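Local coordinates for protein transcriptional regulator, PadR family (Bacillus cereus, PDB 4ESB) that probably binds operator DNA as a dimer through a winged helix-turn-helix domain and so regulates transcription, as PadR-family regulators do, at residues V9-I14 against Y46-R51; Q20-G25 against Y73-D78. All coordinates share one frame; numbering follows the deposited sequence.

Interaction 1 packs two helices of the winged helix-turn-helix domain on each other, and interaction 2 ties in its sheet; the pair illustrates how so small a domain joins helices and wing. Interaction 1 joins helices 10-20 and 42-54 through leucine and isoleucine ends, with one ion pair at the margin; it buries 214 Å² and has the more buried side chains. Interaction 2 buries 384 Å², pairs strand 23-24 with strand 70-76, and relies on a main-chain bond and a tyrosine pair at the partly exposed edge of the sheet. Strand 23-24 is the next element after helix 10-20, across a two-residue link, and the contacts meet where L49 CD1 lies 4.2 Å from Y74 CE2.

Interaction 1: V9-I14 against Y46-R51; sequences VLEGCI and YPLLLR
E11 OE1 forms a salt bridge with R51 NH2 at 3.4 Å, a long ion pair at the margin of a hydrophobic contact. The two side chains cross at about a right angle, and the carboxylate plane stands 77° from the guanidinium plane, far from the coplanar arrangement of a two-pronged pair, and a single NH2 meets a single oxygen. R51 NH1 makes a salt bridge with E55, its stronger polar partner, and an arginine shared between two carboxylates probably has its positive charge well compensated. The apolar part centres on L48, whose two methyls divide the work. CD1 lies 3.9 Å from E11 OE1, while CD2 reaches L10 CD2 at 4.0 Å and I14 CD1, tip to tip, at the same distance. With CG anti to the backbone N (chi1 173°), L48 extends toward helix 10-20. These helices belong to the winged helix-turn-helix domain, and their local axes cross at -67° with a closest approach of 11.5 Å, a separation bridged by side-chain ends. L49 starts away from helix 10-20, yet its CD2 comes back to I14 CG2 at 4.4 Å. L32 of helix 25-34 covers both L10 and I14, and L28 of that helix packs on L49.

Interaction 2: Q20-G25 against Y73-D78; sequences QEEVYG and YYHITD. With GOL (glycerol), chain F.
Y74 N donates to V23 O across the two strands at 2.9 Å, a nearly straight bond (171° at the hydrogen). V23 and Y74 are an antiparallel hydrogen-bonded pair, V23 in a short, weakly bonded strand, with both side chains on the same face of the sheet. A weaker backbone contact follows at E22, where CA approaches Y74 O at 3.5 Å as a CA-H...O interaction. The aromatic contact is between Y24 and Y73. They run side by side, pointing the same way, but their rings are turned 83° apart: the edge of Y24 meets the face of Y73 in an offset edge-to-face (T-shaped) pair, with Y24 CD1 3.5 Å from Y73 CE1. With CG held between the backbone N and the carbonyl carbon (chi1 57°), the Y24 ring lies alongside that of Y73. Both hydroxyls bind one glycerol, probably from the crystallisation liquor: Y24 OH meets its O2 at 3.0 Å and Y73 OH its O3 at 3.1 Å. Y73 OH also bonds to S65, and R71 makes a cation-pi contact with Y24. Among the van der Waals contacts, E22 lays its CG 4.0 Å from H75 CB and crosses Y73, with OE2 3.7 Å from Y73 CB. E22 OE1 supplies the charged contact, a salt bridge with K63 of strand 58-64. Strand 23-24 adds a short third strand to the hairpin of 58-64 and 70-76, as in winged helices, while V23 and Y74 both touch I18 of helix 10-20 and V23 also touches L28 of helix 25-34.

Interaction 1: V9-I14 against Y46-R51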
loop_
_atom_site.group_PDB
_atom_site.type_symbol
_atom_site.label_atom_id
_atom_site.label_comp_id
_atom_site.label_asym_id
_atom_site.label_seq_id
_atom_site.Cartn_x
_atom_site.Cartn_y
_atom_site.Cartn_z
ATOM N N VAL A 9 -4.182 -1.564 3.193
ATOM C CA VAL A 9 -4.648 -0.301 3.753
ATOM C C VAL A 9 -6.052 -0.389 4.351
ATOM O O VAL A 9 -6.603 0.616 4.798
ATOM C CB VAL A 9 -4.676 0.791 2.668
ATOM C CG1 VAL A 9 -3.299 0.956 2.043
ATOM C CG2 VAL A 9 -5.714 0.450 1.605
ATOM N N LEU A 10 -6.628 -1.585 4.364
ATOM C CA LEU A 10 -8.017 -1.757 4.780
ATOM C C LEU A 10 -8.188 -1.571 6.287
ATOM O O LEU A 10 -9.165 -0.973 6.738
ATOM C CB LEU A 10 -8.530 -3.132 4.350
ATOM C CG LEU A 10 -9.973 -3.493 4.708
ATOM C CD1 LEU A 10 -10.969 -2.550 4.045
ATOM C CD2 LEU A 10 -10.251 -4.929 4.306
ATOM N N GLU A 11 -7.239 -2.087 7.061
ATOM C CA GLU A 11 -7.272 -1.932 8.512
ATOM C C GLU A 11 -7.249 -0.454 8.891
ATOM O O GLU A 11 -7.967 -0.023 9.791
ATOM C CB GLU A 11 -6.089 -2.664 9.151
ATOM C CG GLU A 11 -6.017 -2.538 10.665
ATOM C CD GLU A 11 -5.194 -3.641 11.307
ATOM O OE1 GLU A 11 -4.737 -4.544 10.577
ATOM O OE2 GLU A 11 -5.008 -3.607 12.541
ATOM N N GLY A 12 -6.426 0.318 8.190
ATOM C CA GLY A 12 -6.299 1.741 8.453
ATOM C C GLY A 12 -7.548 2.525 8.098
ATOM O O GLY A 12 -7.925 3.461 8.801
ATOM N N CYS A 13 -8.196 2.143 7.004
ATOM C CA CYS A 13 -9.402 2.833 6.558
ATOM C C CYS A 13 -10.579 2.481 7.461
ATOM O O CYS A 13 -11.479 3.289 7.671
ATOM C CB CYS A 13 -9.718 2.476 5.107
ATOM S SG CYS A 13 -8.530 3.161 3.924
ATOM N N ILE A 14 -10.562 1.263 7.987
ATOM C CA ILE A 14 -11.548 0.842 8.972
ATOM C C ILE A 14 -11.394 1.647 10.264
ATOM O O ILE A 14 -12.385 2.080 10.853
ATOM C CB ILE A 14 -11.433 -0.666 9.272
ATOM C CG1 ILE A 14 -12.114 -1.462 8.159
ATOM C CG2 ILE A 14 -12.062 -1.002 10.623
ATOM C CD1 ILE A 14 -12.022 -2.963 8.317
ATOM N N TYR A 46 -14.847 -9.947 8.594
ATOM C CA TYR A 46 -15.184 -10.353 9.958
ATOM C C TYR A 46 -13.953 -10.779 10.756
ATOM O O TYR A 46 -13.747 -10.312 11.876
ATOM C CB TYR A 46 -16.222 -11.480 9.956
ATOM C CG TYR A 46 -16.686 -11.869 11.335
ATOM C CD1 TYR A 46 -17.266 -10.933 12.179
ATOM C CD2 TYR A 46 -16.552 -13.174 11.792
ATOM C CE1 TYR A 46 -17.695 -11.281 13.441
ATOM C CE2 TYR A 46 -16.978 -13.533 13.053
ATOM C CZ TYR A 46 -17.546 -12.581 13.876
ATOM O OH TYR A 46 -17.979 -12.928 15.132
ATOM N N PRO A 47 -13.127 -11.669 10.182
ATOM C CA PRO A 47 -11.946 -12.141 10.914
ATOM C C PRO A 47 -10.983 -10.999 11.236
ATOM O O PRO A 47 -10.266 -11.051 12.237
ATOM C CB PRO A 47 -11.299 -13.134 9.940
ATOM C CG PRO A 47 -12.363 -13.475 8.953
ATOM C CD PRO A 47 -13.199 -12.248 8.830
ATOM N N LEU A 48 -10.965 -9.980 10.384
ATOM C CA LEU A 48 -10.141 -8.804 10.620
ATOM C C LEU A 48 -10.706 -7.985 11.777
ATOM O O LEU A 48 -9.953 -7.436 12.576
ATOM C CB LEU A 48 -10.048 -7.952 9.352
ATOM C CG LEU A 48 -9.361 -6.589 9.479
ATOM C CD1 LEU A 48 -7.946 -6.746 10.013
ATOM C CD2 LEU A 48 -9.353 -5.871 8.136
ATOM N N LEU A 49 -12.032 -7.917 11.874
ATOM C CA LEU A 49 -12.676 -7.202 12.973
ATOM C C LEU A 49 -12.439 -7.919 14.300
ATOM O O LEU A 49 -12.268 -7.277 15.335
ATOM C CB LEU A 49 -14.183 -7.064 12.737
ATOM C CG LEU A 49 -14.673 -6.068 11.685
ATOM C CD1 LEU A 49 -16.192 -6.064 11.684
ATOM C CD2 LEU A 49 -14.133 -4.667 11.934
ATOM N N LEU A 50 -12.442 -9.247 14.268
ATOM C CA LEU A 50 -12.220 -10.036 15.474
ATOM C C LEU A 50 -10.808 -9.810 15.986
ATOM O O LEU A 50 -10.559 -9.796 17.191
ATOM C CB LEU A 50 -12.417 -11.525 15.188
ATOM C CG LEU A 50 -13.846 -12.044 15.028
ATOM C CD1 LEU A 50 -13.817 -13.485 14.543
ATOM C CD2 LEU A 50 -14.613 -11.932 16.336
ATOM N N ARG A 51 -9.884 -9.636 15.051
ATOM C CA ARG A 51 -8.477 -9.494 15.378
ATOM C C ARG A 51 -8.175 -8.080 15.863
ATOM O O ARG A 51 -7.425 -7.895 16.819
ATOM C CB ARG A 51 -7.631 -9.841 14.152
ATOM C CG ARG A 51 -6.138 -9.813 14.394
ATOM C CD ARG A 51 -5.391 -10.466 13.242
ATOM N NE ARG A 51 -5.284 -9.584 12.082
ATOM C CZ ARG A 51 -4.365 -8.632 11.945
ATOM N NH1 ARG A 51 -3.463 -8.424 12.897
ATOM N NH2 ARG A 51 -4.347 -7.881 10.853
#

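Interaction 2: Q20-G25 against Y73-D78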
loop_
_atom_site.group_PDB
_atom_site.type_symbol
_atom_site.label_atom_id
_atom_site.label_comp_id
_atom_site.label_asym_id
_atom_site.label_seq_id
_atom_site.Cartn_x
_atom_site.Cartn_y
_atom_site.Cartn_z
ATOM N N GLN A 20 -14.435 8.164 13.248
ATOM C CA GLN A 20 -15.289 9.292 12.900
ATOM C C GLN A 20 -16.744 9.055 13.282
ATOM O O GLN A 20 -17.496 10.006 13.488
ATOM C CB GLN A 20 -15.179 9.601 11.406
ATOM C CG GLN A 20 -13.823 10.153 10.991
ATOM C CD GLN A 20 -13.495 11.466 11.682
ATOM O OE1 GLN A 20 -14.316 12.384 11.715
ATOM N NE2 GLN A 20 -12.291 11.559 12.242
ATOM N N GLU A 21 -17.139 7.790 13.384
ATOM C CA GLU A 21 -18.513 7.455 13.737
ATOM C C GLU A 21 -18.646 6.020 14.240
ATOM O O GLU A 21 -18.172 5.078 13.609
ATOM C CB GLU A 21 -19.434 7.650 12.530
ATOM C CG GLU A 21 -20.899 7.383 12.834
ATOM C CD GLU A 21 -21.732 7.211 11.577
ATOM O OE1 GLU A 21 -21.172 7.341 10.468
ATOM O OE2 GLU A 21 -22.946 6.940 11.698
ATOM N N GLU A 22 -19.293 5.870 15.390
ATOM C CA GLU A 22 -19.673 4.557 15.895
ATOM C C GLU A 22 -20.543 3.856 14.859
ATOM O O GLU A 22 -21.580 4.382 14.460
ATOM C CB GLU A 22 -20.462 4.699 17.198
ATOM C CG GLU A 22 -19.825 4.036 18.401
ATOM C CD GLU A 22 -20.727 4.066 19.616
ATOM O OE1 GLU A 22 -21.503 5.035 19.764
ATOM O OE2 GLU A 22 -20.666 3.114 20.422
ATOM N N VAL A 23 -20.129 2.669 14.431
ATOM C CA VAL A 23 -20.876 1.926 13.417
ATOM C C VAL A 23 -20.981 0.442 13.752
ATOM O O VAL A 23 -20.074 -0.129 14.357
ATOM C CB VAL A 23 -20.217 2.052 12.029
ATOM C CG1 VAL A 23 -20.298 3.489 11.523
ATOM C CG2 VAL A 23 -18.775 1.561 12.075
ATOM N N TYR A 24 -22.089 -0.180 13.354
ATOM C CA TYR A 24 -22.213 -1.631 13.471
ATOM C C TYR A 24 -21.731 -2.303 12.190
ATOM O O TYR A 24 -21.498 -1.635 11.181
ATOM C CB TYR A 24 -23.636 -2.076 13.862
ATOM C CG TYR A 24 -24.775 -1.642 12.955
ATOM C CD1 TYR A 24 -25.264 -0.344 12.987
ATOM C CD2 TYR A 24 -25.396 -2.550 12.106
ATOM C CE1 TYR A 24 -26.316 0.047 12.175
ATOM C CE2 TYR A 24 -26.450 -2.171 11.293
ATOM C CZ TYR A 24 -26.906 -0.873 11.333
ATOM O OH TYR A 24 -27.955 -0.495 10.523
ATOM N N GLY A 25 -21.564 -3.620 12.245
ATOM C CA GLY A 25 -20.911 -4.365 11.184
ATOM C C GLY A 25 -21.409 -4.064 9.783
ATOM O O GLY A 25 -20.618 -3.772 8.886
ATOM N N TYR A 73 -22.225 -1.841 18.260
ATOM C CA TYR A 73 -21.509 -0.731 17.644
ATOM C C TYR A 73 -20.037 -0.768 18.036
ATOM O O TYR A 73 -19.704 -1.048 19.185
ATOM C CB TYR A 73 -22.111 0.606 18.082
ATOM C CG TYR A 73 -23.464 0.918 17.479
ATOM C CD1 TYR A 73 -23.568 1.579 16.263
ATOM C CD2 TYR A 73 -24.636 0.563 18.134
ATOM C CE1 TYR A 73 -24.803 1.874 15.712
ATOM C CE2 TYR A 73 -25.874 0.854 17.592
ATOM C CZ TYR A 73 -25.952 1.508 16.381
ATOM O OH TYR A 73 -27.182 1.799 15.836
ATOM N N TYR A 74 -19.162 -0.471 17.081
ATOM C CA TYR A 74 -17.727 -0.457 17.339
ATOM C C TYR A 74 -17.216 0.969 17.512
ATOM O O TYR A 74 -17.598 1.869 16.764
ATOM C CB TYR A 74 -16.961 -1.119 16.192
ATOM C CG TYR A 74 -17.256 -2.588 15.998
ATOM C CD1 TYR A 74 -16.633 -3.550 16.782
ATOM C CD2 TYR A 74 -18.144 -3.013 15.020
ATOM C CE1 TYR A 74 -16.895 -4.894 16.604
ATOM C CE2 TYR A 74 -18.413 -4.356 14.834
ATOM C CZ TYR A 74 -17.785 -5.291 15.628
ATOM O OH TYR A 74 -18.049 -6.629 15.447
ATOM N N HIS A 75 -16.357 1.169 18.506
ATOM C CA HIS A 75 -15.647 2.434 18.654
ATOM C C HIS A 75 -14.151 2.180 18.786
ATOM O O HIS A 75 -13.725 1.074 19.112
ATOM C CB HIS A 75 -16.166 3.229 19.857
ATOM C CG HIS A 75 -15.906 2.573 21.177
ATOM N ND1 HIS A 75 -14.645 2.470 21.721
ATOM C CD2 HIS A 75 -16.749 1.996 22.066
ATOM C CE1 HIS A 75 -14.722 1.852 22.889
ATOM N NE2 HIS A 75 -15.987 1.555 23.119
ATOM N N ILE A 76 -13.365 3.219 18.534
ATOM C CA ILE A 76 -11.911 3.117 18.501
ATOM C C ILE A 76 -11.332 3.341 19.894
ATOM O O ILE A 76 -11.848 4.152 20.664
ATOM C CB ILE A 76 -11.321 4.156 17.519
ATOM C CG1 ILE A 76 -9.885 3.798 17.136
ATOM C CG2 ILE A 76 -11.398 5.563 18.113
ATOM C CD1 ILE A 76 -9.365 4.599 15.953
ATOM N N THR A 77 -10.272 2.608 20.219
ATOM C CA THR A 77 -9.585 2.781 21.497
ATOM C C THR A 77 -8.472 3.810 21.349
ATOM O O THR A 77 -8.155 4.236 20.237
ATOM C CB THR A 77 -8.960 1.465 22.004
ATOM O OG1 THR A 77 -7.893 1.065 21.133
ATOM C CG2 THR A 77 -10.005 0.359 22.079
ATOM N N ASP A 78 -7.880 4.213 22.469
ATOM C CA ASP A 78 -6.750 5.134 22.436
ATOM C C ASP A 78 -5.604 4.521 21.638
ATOM O O ASP A 78 -4.981 5.184 20.810
ATOM C CB ASP A 78 -6.283 5.468 23.850
ATOM C CG ASP A 78 -4.962 6.214 23.863
ATOM O OD1 ASP A 78 -4.945 7.408 23.496
ATOM O OD2 ASP A 78 -3.939 5.603 24.241
HETATM C C1 GOL F . -31.222 2.037 12.911
HETATM O O1 GOL F . -31.470 0.703 13.297
HETATM C C2 GOL F . -29.725 2.230 12.685
HETATM O O2 GOL F . -29.407 1.999 11.330
HETATM C C3 GOL F . -29.312 3.644 13.079
HETATM O O3 GOL F . -27.943 3.662 13.421
#